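Local coordinates for protein serine protease inhibitor (Schistosoma haematobium, PDB 3STO) that probably inhibits serine endopeptidases, as a parasite member of the serpin family, at residues I160-L171 against I187-R195; H19-L27 against T41-L50. One frame throughout, in Å; residues are numbered along the deposited sequence.

Contact 2 comes first along the chain and closes before contact 1 opens, and their centres lie about 18 Å apart within one serpin domain. Strand 186-197 lies between them: one face carries helix 153-167 (contact 1), while Leu188, Asn190 and Phe192 on the other meet residues 41-50 of contact 2, at Cys42 and Thr49. Gln342 of the neighbouring strand 339-348 hydrogen-bonds both Asn190 and Thr41. The central sheet is thus covered by helix 153-167 on one face and helix 43-55 on the other, with helix 18-30 packed against the latter. In inhibitory serpins these two strands part to admit the reactive loop, so both contacts probably border the region that would move.

Contact 1 of 2, residues I160-L171 against I187-R195; sequences INDWVDQQSNGL and ILVNVFYFR
The carbonyl oxygen of Val164 is gripped by three donors as helix 153-167 ends: the backbone N atoms of Gln167 and Ser168, and Ser168 OG, the last at 3.1 Å from Val164 O and above the carbonyl plane. Serine suits this turn because its short hydroxyl folds back onto the last helical turn. On the side facing the strand, Val164 CG2 meets Val189 CG1 at 4.0 Å, the side chains crossing at about a right angle. Trp163 reaches across to the strand because its CG stands anti to the backbone N (chi1 -179°), which brings CZ3 within 3.8 Å of Val191 CG2 and 3.9 Å of Val189 CG1. The bent Gln167 chain lays CG 3.6 Å above the centre of the indole; its OE1 is hydrogen-bonded to Ser118, and Trp163 NE1 to Glu144. Beyond the helix, Ser168 O lies 3.7 Å from Tyr193 CE1, and Leu171 CD1 meets the edge of that ring. Beta-branched valines give the strand a smooth apolar face for this helix, called helix F in serpins. No hydrogen bond joins the two segments: against strand 186-197 the helix rests mainly on apolar packing, consistent with sheet rearrangement in inhibitory serpins, and its polar ties go to other strands.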
loop_
_atom_site.group_PDB
_atom_site.type_symbol
_atom_site.label_atom_id
_atom_site.label_comp_id
_atom_site.label_asym_id
_atom_site.label_seq_id
_atom_site.Cartn_x
_atom_site.Cartn_y
_atom_site.Cartn_z
ATOM N N ILE A 160 -19.438 -7.682 3.392
ATOM C CA ILE A 160 -18.172 -7.063 3.045
ATOM C C ILE A 160 -17.490 -6.445 4.270
ATOM O O ILE A 160 -16.324 -6.742 4.554
ATOM C CB ILE A 160 -18.349 -6.001 1.957
ATOM C CG1 ILE A 160 -18.647 -6.689 0.621
ATOM C CG2 ILE A 160 -17.090 -5.190 1.844
ATOM C CD1 ILE A 160 -19.084 -5.757 -0.477
ATOM N N ASN A 161 -18.224 -5.598 4.994
ATOM C CA ASN A 161 -17.708 -4.954 6.210
ATOM C C ASN A 161 -17.149 -5.988 7.154
ATOM O O ASN A 161 -16.104 -5.775 7.756
ATOM C CB ASN A 161 -18.774 -4.103 6.916
ATOM C CG ASN A 161 -19.021 -2.754 6.218
ATOM O OD1 ASN A 161 -18.206 -2.282 5.422
ATOM N ND2 ASN A 161 -20.139 -2.127 6.538
ATOM N N ASP A 162 -17.814 -7.132 7.246
ATOM C CA ASP A 162 -17.315 -8.201 8.105
ATOM C C ASP A 162 -16.007 -8.773 7.615
ATOM O O ASP A 162 -15.105 -9.034 8.409
ATOM C CB ASP A 162 -18.343 -9.318 8.275
ATOM C CG ASP A 162 -19.530 -8.886 9.127
ATOM O OD1 ASP A 162 -19.368 -7.948 9.946
ATOM O OD2 ASP A 162 -20.624 -9.474 8.974
ATOM N N TRP A 163 -15.903 -8.975 6.308
ATOM C CA TRP A 163 -14.693 -9.525 5.758
ATOM C C TRP A 163 -13.548 -8.583 6.070
ATOM O O TRP A 163 -12.490 -9.013 6.506
ATOM C CB TRP A 163 -14.799 -9.713 4.236
ATOM C CG TRP A 163 -13.533 -10.318 3.666
ATOM C CD1 TRP A 163 -13.180 -11.630 3.686
ATOM C CD2 TRP A 163 -12.462 -9.629 3.008
ATOM N NE1 TRP A 163 -11.974 -11.816 3.060
ATOM C CE2 TRP A 163 -11.501 -10.605 2.641
ATOM C CE3 TRP A 163 -12.222 -8.287 2.687
ATOM C CZ2 TRP A 163 -10.302 -10.283 1.993
ATOM C CZ3 TRP A 163 -11.032 -7.970 2.020
ATOM C CH2 TRP A 163 -10.088 -8.966 1.688
ATOM N N VAL A 164 -13.774 -7.295 5.829
ATOM C CA VAL A 164 -12.742 -6.303 5.990
ATOM C C VAL A 164 -12.313 -6.261 7.447
ATOM O O VAL A 164 -11.135 -6.426 7.763
ATOM C CB VAL A 164 -13.221 -4.921 5.541
ATOM C CG1 VAL A 164 -12.164 -3.875 5.853
ATOM C CG2 VAL A 164 -13.538 -4.927 4.028
ATOM N N ASP A 165 -13.283 -6.062 8.330
ATOM C CA ASP A 165 -13.065 -6.184 9.768
ATOM C C ASP A 165 -12.213 -7.410 10.162
ATOM O O ASP A 165 -11.318 -7.304 10.997
ATOM C CB ASP A 165 -14.408 -6.224 10.481
ATOM C CG ASP A 165 -14.273 -6.134 11.984
ATOM O OD1 ASP A 165 -14.107 -7.199 12.622
ATOM O OD2 ASP A 165 -14.338 -5.004 12.526
ATOM N N GLN A 166 -12.464 -8.563 9.555
ATOM C CA GLN A 166 -11.679 -9.750 9.869
ATOM C C GLN A 166 -10.222 -9.652 9.422
ATOM O O GLN A 166 -9.353 -10.302 9.994
ATOM C CB GLN A 166 -12.325 -11.008 9.267
ATOM N N GLN A 167 -9.944 -8.854 8.399
ATOM C CA GLN A 167 -8.584 -8.789 7.855
ATOM C C GLN A 167 -7.746 -7.710 8.542
ATOM O O GLN A 167 -6.519 -7.805 8.623
ATOM C CB GLN A 167 -8.615 -8.512 6.349
ATOM C CG GLN A 167 -9.665 -9.279 5.620
ATOM C CD GLN A 167 -9.367 -10.747 5.566
ATOM O OE1 GLN A 167 -8.218 -11.159 5.397
ATOM N NE2 GLN A 167 -10.398 -11.553 5.710
ATOM N N SER A 168 -8.428 -6.682 9.033
ATOM C CA SER A 168 -7.775 -5.511 9.606
ATOM C C SER A 168 -7.502 -5.670 11.089
ATOM O O SER A 168 -7.072 -4.713 11.742
ATOM C CB SER A 168 -8.666 -4.280 9.402
ATOM O OG SER A 168 -9.986 -4.512 9.877
ATOM N N ASN A 169 -7.767 -6.866 11.616
ATOM C CA ASN A 169 -7.767 -7.094 13.058
ATOM C C ASN A 169 -8.596 -6.057 13.809
ATOM O O ASN A 169 -8.197 -5.602 14.878
ATOM C CB ASN A 169 -6.342 -7.080 13.612
ATOM C CG ASN A 169 -5.932 -8.413 14.185
ATOM O OD1 ASN A 169 -6.098 -9.456 13.539
ATOM N ND2 ASN A 169 -5.414 -8.398 15.414
ATOM N N GLY A 170 -9.732 -5.661 13.239
ATOM C CA GLY A 170 -10.584 -4.662 13.858
ATOM C C GLY A 170 -10.376 -3.200 13.474
ATOM O O GLY A 170 -11.292 -2.393 13.606
ATOM N N LEU A 171 -9.183 -2.849 13.000
ATOM C CA LEU A 171 -8.847 -1.452 12.708
ATOM C C LEU A 171 -9.585 -0.836 11.500
ATOM O O LEU A 171 -9.534 0.380 11.297
ATOM C CB LEU A 171 -7.327 -1.297 12.523
ATOM C CG LEU A 171 -6.375 -1.740 13.646
ATOM C CD1 LEU A 171 -4.920 -1.355 13.367
ATOM C CD2 LEU A 171 -6.810 -1.137 14.964
ATOM N N ILE A 187 -17.415 -6.640 -6.889
ATOM C CA ILE A 187 -16.560 -5.702 -6.180
ATOM C C ILE A 187 -15.276 -6.367 -5.700
ATOM O O ILE A 187 -15.296 -7.451 -5.111
ATOM C CB ILE A 187 -17.275 -5.124 -4.983
ATOM C CG1 ILE A 187 -18.389 -4.164 -5.447
ATOM C CG2 ILE A 187 -16.253 -4.434 -4.057
ATOM C CD1 ILE A 187 -19.142 -3.514 -4.300
ATOM N N LEU A 188 -14.158 -5.728 -5.999
ATOM C CA LEU A 188 -12.849 -6.158 -5.500
ATOM C C LEU A 188 -12.400 -5.235 -4.365
ATOM O O LEU A 188 -12.530 -3.999 -4.466
ATOM C CB LEU A 188 -11.805 -6.112 -6.607
ATOM C CG LEU A 188 -12.014 -6.929 -7.877
ATOM C CD1 LEU A 188 -10.899 -6.608 -8.864
ATOM C CD2 LEU A 188 -12.035 -8.387 -7.535
ATOM N N VAL A 189 -11.892 -5.853 -3.301
ATOM C CA VAL A 189 -11.449 -5.175 -2.085
ATOM C C VAL A 189 -10.034 -5.648 -1.711
ATOM O O VAL A 189 -9.800 -6.827 -1.472
ATOM C CB VAL A 189 -12.415 -5.421 -0.882
ATOM C CG1 VAL A 189 -12.010 -4.569 0.305
ATOM C CG2 VAL A 189 -13.843 -5.074 -1.246
ATOM N N ASN A 190 -9.080 -4.726 -1.698
ATOM C CA ASN A 190 -7.731 -5.038 -1.228
ATOM C C ASN A 190 -7.401 -4.463 0.176
ATOM O O ASN A 190 -7.686 -3.312 0.493
ATOM C CB ASN A 190 -6.644 -4.646 -2.253
ATOM C CG ASN A 190 -5.232 -5.012 -1.755
ATOM O OD1 ASN A 190 -4.460 -4.158 -1.300
ATOM N ND2 ASN A 190 -4.918 -6.298 -1.801
ATOM N N VAL A 191 -6.834 -5.318 1.010
ATOM C CA VAL A 191 -6.390 -4.967 2.339
ATOM C C VAL A 191 -4.902 -5.284 2.464
ATOM O O VAL A 191 -4.445 -6.389 2.121
ATOM C CB VAL A 191 -7.148 -5.765 3.418
ATOM C CG1 VAL A 191 -6.487 -5.578 4.779
ATOM C CG2 VAL A 191 -8.617 -5.366 3.456
ATOM N N PHE A 192 -4.133 -4.321 2.946
ATOM C CA PHE A 192 -2.713 -4.587 3.150
ATOM C C PHE A 192 -2.305 -4.220 4.561
ATOM O O PHE A 192 -2.190 -3.039 4.913
ATOM C CB PHE A 192 -1.870 -3.829 2.143
ATOM C CG PHE A 192 -0.513 -4.429 1.909
ATOM C CD1 PHE A 192 0.587 -4.022 2.674
ATOM C CD2 PHE A 192 -0.328 -5.381 0.898
ATOM C CE1 PHE A 192 1.847 -4.573 2.430
ATOM C CE2 PHE A 192 0.923 -5.928 0.637
ATOM C CZ PHE A 192 2.018 -5.529 1.396
ATOM N N TYR A 193 -2.099 -5.253 5.360
ATOM C CA TYR A 193 -1.837 -5.069 6.778
ATOM C C TYR A 193 -0.361 -5.337 7.082
ATOM O O TYR A 193 0.148 -6.450 6.889
ATOM C CB TYR A 193 -2.753 -5.996 7.592
ATOM C CG TYR A 193 -2.826 -5.743 9.082
ATOM C CD1 TYR A 193 -3.406 -4.598 9.586
ATOM C CD2 TYR A 193 -2.348 -6.685 9.988
ATOM C CE1 TYR A 193 -3.499 -4.385 10.965
ATOM C CE2 TYR A 193 -2.430 -6.489 11.360
ATOM C CZ TYR A 193 -3.012 -5.342 11.846
ATOM O OH TYR A 193 -3.094 -5.148 13.214
ATOM N N PHE A 194 0.305 -4.294 7.557
ATOM C CA PHE A 194 1.661 -4.386 8.038
ATOM C C PHE A 194 1.684 -4.194 9.553
ATOM O O PHE A 194 1.029 -3.315 10.076
ATOM C CB PHE A 194 2.528 -3.325 7.354
ATOM C CG PHE A 194 3.971 -3.412 7.718
ATOM C CD1 PHE A 194 4.433 -2.877 8.921
ATOM C CD2 PHE A 194 4.873 -4.059 6.873
ATOM C CE1 PHE A 194 5.793 -2.955 9.271
ATOM C CE2 PHE A 194 6.222 -4.149 7.204
ATOM C CZ PHE A 194 6.688 -3.601 8.410
ATOM N N ARG A 195 2.462 -5.007 10.253
ATOM C CA ARG A 195 2.566 -4.898 11.701
ATOM C C ARG A 195 3.917 -5.399 12.235
ATOM O O ARG A 195 4.334 -6.535 11.973
ATOM C CB ARG A 195 1.412 -5.633 12.371
ATOM C CG ARG A 195 1.423 -5.528 13.887
ATOM C CD ARG A 195 1.119 -6.886 14.532
ATOM N NE ARG A 195 -0.280 -7.042 14.917
ATOM C CZ ARG A 195 -0.885 -8.220 15.049
ATOM N NH1 ARG A 195 -0.207 -9.334 14.804
ATOM N NH2 ARG A 195 -2.167 -8.287 15.410
#

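Contact 2 of 2, residues H19-L27 against T41-L50; sequences HKAFTHAYL and TCPLGILFTL
Tyr26 and Phe22, one helical turn apart, reach from helix 18-30 onto the start of helix 43-55, a crossed helix pair buried in the serpin core (helices A and B of the family). The short axes cross at 113° and approach to 9.9 Å. Both rings project toward the second helix because each CG is anti to its own backbone N (Tyr26 chi1 165°), but they present different parts to Ile46: Tyr26 a face, Phe22 an edge. Ile46 CG1 lies over that face of Tyr26, 4.2 Å from the ring centroid, a CH-pi contact, whereas Ile46 CG2 sits at the edge of Phe22, 3.9 Å from CZ. One branched residue thus fills the angle between two aromatics. Pro43 O also lies in the plane of the Phe22 ring, 3.7 Å from CE2, and the proline's CB packs against Tyr26. Thr23 suits the place twice over: OG1 turns back to the carbonyl of its own helix, 2.7 Å from His19 O, while CG2 lies against Pro43 CB. At the far end Leu47 CD1 presses on His19 CB. The polar tip of Tyr26 is buried but satisfied: it donates to Thr41, which is tied in turn to Gln342, and Leu27 CD2 packs on the methyl of the same threonine. That donated bond, Tyr26 OH to Thr41 OG1, spans 2.7 Å, with OG1 near the plane of the tyrosine ring.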
loop_
_atom_site.group_PDB
_atom_site.type_symbol
_atom_site.label_atom_id
_atom_site.label_comp_id
_atom_site.label_asym_id
_atom_site.label_seq_id
_atom_site.Cartn_x
_atom_site.Cartn_y
_atom_site.Cartn_z
ATOM N N HIS A 19 7.036 -5.234 -11.802
ATOM C CA HIS A 19 6.273 -4.805 -10.659
ATOM C C HIS A 19 6.737 -3.404 -10.217
ATOM O O HIS A 19 5.970 -2.653 -9.608
ATOM C CB HIS A 19 6.353 -5.862 -9.544
ATOM C CG HIS A 19 7.689 -5.945 -8.886
ATOM N ND1 HIS A 19 8.768 -6.581 -9.466
ATOM C CD2 HIS A 19 8.135 -5.445 -7.709
ATOM C CE1 HIS A 19 9.814 -6.487 -8.666
ATOM N NE2 HIS A 19 9.456 -5.803 -7.592
ATOM N N LYS A 20 7.969 -3.030 -10.570
ATOM C CA LYS A 20 8.442 -1.682 -10.271
ATOM C C LYS A 20 7.947 -0.691 -11.314
ATOM O O LYS A 20 7.687 0.474 -10.997
ATOM C CB LYS A 20 9.972 -1.614 -10.141
ATOM C CG LYS A 20 10.534 -2.250 -8.889
ATOM C CD LYS A 20 12.004 -1.836 -8.652
ATOM C CE LYS A 20 12.569 -2.560 -7.441
ATOM N NZ LYS A 20 13.786 -1.896 -6.837
ATOM N N ALA A 21 7.836 -1.152 -12.560
ATOM C CA ALA A 21 7.244 -0.372 -13.656
ATOM C C ALA A 21 5.781 -0.060 -13.365
ATOM O O ALA A 21 5.341 1.089 -13.468
ATOM C CB ALA A 21 7.351 -1.142 -14.947
ATOM N N PHE A 22 5.033 -1.093 -12.996
ATOM C CA PHE A 22 3.660 -0.903 -12.565
ATOM C C PHE A 22 3.620 0.129 -11.434
ATOM O O PHE A 22 2.912 1.122 -11.492
ATOM C CB PHE A 22 3.065 -2.226 -12.063
ATOM C CG PHE A 22 1.689 -2.069 -11.498
ATOM C CD1 PHE A 22 0.589 -1.914 -12.340
ATOM C CD2 PHE A 22 1.493 -2.000 -10.123
ATOM C CE1 PHE A 22 -0.685 -1.724 -11.819
ATOM C CE2 PHE A 22 0.221 -1.809 -9.584
ATOM C CZ PHE A 22 -0.877 -1.685 -10.433
ATOM N N THR A 23 4.390 -0.139 -10.392
ATOM C CA THR A 23 4.409 0.699 -9.202
ATOM C C THR A 23 4.596 2.180 -9.521
ATOM O O THR A 23 3.869 3.010 -9.016
ATOM C CB THR A 23 5.461 0.213 -8.192
ATOM O OG1 THR A 23 5.015 -1.033 -7.628
ATOM C CG2 THR A 23 5.572 1.212 -7.099
ATOM N N HIS A 24 5.527 2.487 -10.408
ATOM C CA HIS A 24 5.760 3.860 -10.838
ATOM C C HIS A 24 4.564 4.471 -11.574
ATOM O O HIS A 24 4.169 5.592 -11.282
ATOM C CB HIS A 24 7.036 3.960 -11.702
ATOM C CG HIS A 24 7.430 5.370 -12.027
ATOM N ND1 HIS A 24 8.303 5.687 -13.045
ATOM C CD2 HIS A 24 7.061 6.550 -11.456
ATOM C CE1 HIS A 24 8.468 7.003 -13.085
ATOM N NE2 HIS A 24 7.721 7.547 -12.138
ATOM N N ALA A 25 3.973 3.714 -12.498
ATOM C CA ALA A 25 2.847 4.195 -13.280
ATOM C C ALA A 25 1.688 4.449 -12.360
ATOM O O ALA A 25 0.965 5.456 -12.470
ATOM C CB ALA A 25 2.447 3.162 -14.358
ATOM N N TYR A 26 1.495 3.518 -11.444
ATOM C CA TYR A 26 0.406 3.663 -10.511
ATOM C C TYR A 26 0.600 4.906 -9.590
ATOM O O TYR A 26 -0.347 5.630 -9.295
ATOM C CB TYR A 26 0.240 2.386 -9.714
ATOM C CG TYR A 26 -0.603 2.567 -8.498
ATOM C CD1 TYR A 26 -1.990 2.670 -8.614
ATOM C CD2 TYR A 26 -0.022 2.671 -7.221
ATOM C CE1 TYR A 26 -2.799 2.850 -7.493
ATOM C CE2 TYR A 26 -0.812 2.839 -6.084
ATOM C CZ TYR A 26 -2.210 2.929 -6.235
ATOM O OH TYR A 26 -3.038 3.084 -5.151
ATOM N N LEU A 27 1.826 5.155 -9.151
ATOM C CA LEU A 27 2.057 6.234 -8.184
ATOM C C LEU A 27 2.032 7.619 -8.834
ATOM O O LEU A 27 1.455 8.517 -8.268
ATOM C CB LEU A 27 3.336 5.998 -7.368
ATOM C CG LEU A 27 3.318 4.909 -6.290
ATOM C CD1 LEU A 27 4.711 4.661 -5.771
ATOM C CD2 LEU A 27 2.397 5.254 -5.144
ATOM N N THR A 41 -1.146 4.690 0.503
ATOM C CA THR A 41 -1.374 3.576 -0.396
ATOM C C THR A 41 -0.326 2.446 -0.336
ATOM O O THR A 41 0.856 2.670 -0.052
ATOM C CB THR A 41 -1.461 4.048 -1.874
ATOM O OG1 THR A 41 -2.071 3.024 -2.675
ATOM C CG2 THR A 41 -0.050 4.389 -2.415
ATOM N N CYS A 42 -0.782 1.240 -0.686
ATOM C CA CYS A 42 0.084 0.071 -0.865
ATOM C C CYS A 42 0.046 -0.545 -2.282
ATOM O O CYS A 42 -0.834 -1.347 -2.616
ATOM C CB CYS A 42 -0.259 -0.990 0.169
ATOM S SG CYS A 42 0.375 -2.585 -0.400
ATOM N N PRO A 43 1.015 -0.183 -3.116
ATOM C CA PRO A 43 0.992 -0.506 -4.556
ATOM C C PRO A 43 1.020 -1.987 -4.904
ATOM O O PRO A 43 0.516 -2.353 -5.980
ATOM C CB PRO A 43 2.257 0.173 -5.093
ATOM C CG PRO A 43 2.644 1.149 -4.045
ATOM C CD PRO A 43 2.175 0.638 -2.743
ATOM N N LEU A 44 1.589 -2.826 -4.038
ATOM C CA LEU A 44 1.685 -4.265 -4.347
ATOM C C LEU A 44 0.347 -4.984 -4.146
ATOM O O LEU A 44 0.074 -6.007 -4.748
ATOM C CB LEU A 44 2.804 -4.957 -3.538
ATOM C CG LEU A 44 4.240 -4.499 -3.802
ATOM C CD1 LEU A 44 5.219 -5.364 -3.027
ATOM C CD2 LEU A 44 4.589 -4.523 -5.277
ATOM N N GLY A 45 -0.477 -4.451 -3.270
ATOM C CA GLY A 45 -1.799 -4.979 -3.087
ATOM C C GLY A 45 -2.668 -4.747 -4.304
ATOM O O GLY A 45 -3.535 -5.560 -4.581
ATOM N N ILE A 46 -2.442 -3.642 -5.020
ATOM C CA ILE A 46 -3.157 -3.381 -6.270
ATOM C C ILE A 46 -2.685 -4.399 -7.290
ATOM O O ILE A 46 -3.491 -4.974 -8.003
ATOM C CB ILE A 46 -2.860 -1.977 -6.877
ATOM C CG1 ILE A 46 -2.758 -0.884 -5.808
ATOM C CG2 ILE A 46 -3.889 -1.618 -7.937
ATOM C CD1 ILE A 46 -3.994 -0.736 -4.952
ATOM N N LEU A 47 -1.371 -4.627 -7.338
ATOM C CA LEU A 47 -0.772 -5.642 -8.219
ATOM C C LEU A 47 -1.290 -7.070 -7.978
ATOM O O LEU A 47 -1.625 -7.762 -8.922
ATOM C CB LEU A 47 0.757 -5.607 -8.128
ATOM C CG LEU A 47 1.545 -6.467 -9.120
ATOM C CD1 LEU A 47 2.838 -5.799 -9.501
ATOM C CD2 LEU A 47 1.816 -7.841 -8.548
ATOM N N PHE A 48 -1.352 -7.510 -6.721
ATOM C CA PHE A 48 -1.874 -8.838 -6.400
ATOM C C PHE A 48 -3.361 -8.983 -6.745
ATOM O O PHE A 48 -3.788 -10.022 -7.205
ATOM C CB PHE A 48 -1.698 -9.165 -4.907
ATOM C CG PHE A 48 -0.262 -9.261 -4.462
ATOM C CD1 PHE A 48 0.782 -9.062 -5.358
ATOM C CD2 PHE A 48 0.050 -9.563 -3.142
ATOM C CE1 PHE A 48 2.104 -9.156 -4.940
ATOM C CE2 PHE A 48 1.369 -9.669 -2.718
ATOM C CZ PHE A 48 2.392 -9.461 -3.612
ATOM N N THR A 49 -4.155 -7.948 -6.490
ATOM C CA THR A 49 -5.591 -8.005 -6.727
ATOM C C THR A 49 -5.908 -8.037 -8.221
ATOM O O THR A 49 -6.630 -8.908 -8.698
ATOM C CB THR A 49 -6.269 -6.800 -6.143
ATOM O OG1 THR A 49 -6.095 -6.812 -4.721
ATOM C CG2 THR A 49 -7.750 -6.810 -6.512
ATOM N N LEU A 50 -5.353 -7.075 -8.947
ATOM C CA LEU A 50 -5.344 -7.100 -10.408
ATOM C C LEU A 50 -4.759 -8.395 -10.964
ATOM O O LEU A 50 -5.334 -9.045 -11.841
ATOM C CB LEU A 50 -4.490 -5.957 -10.919
ATOM C CG LEU A 50 -4.999 -5.386 -12.213
ATOM C CD1 LEU A 50 -6.489 -5.161 -12.035
ATOM C CD2 LEU A 50 -4.257 -4.105 -12.457
#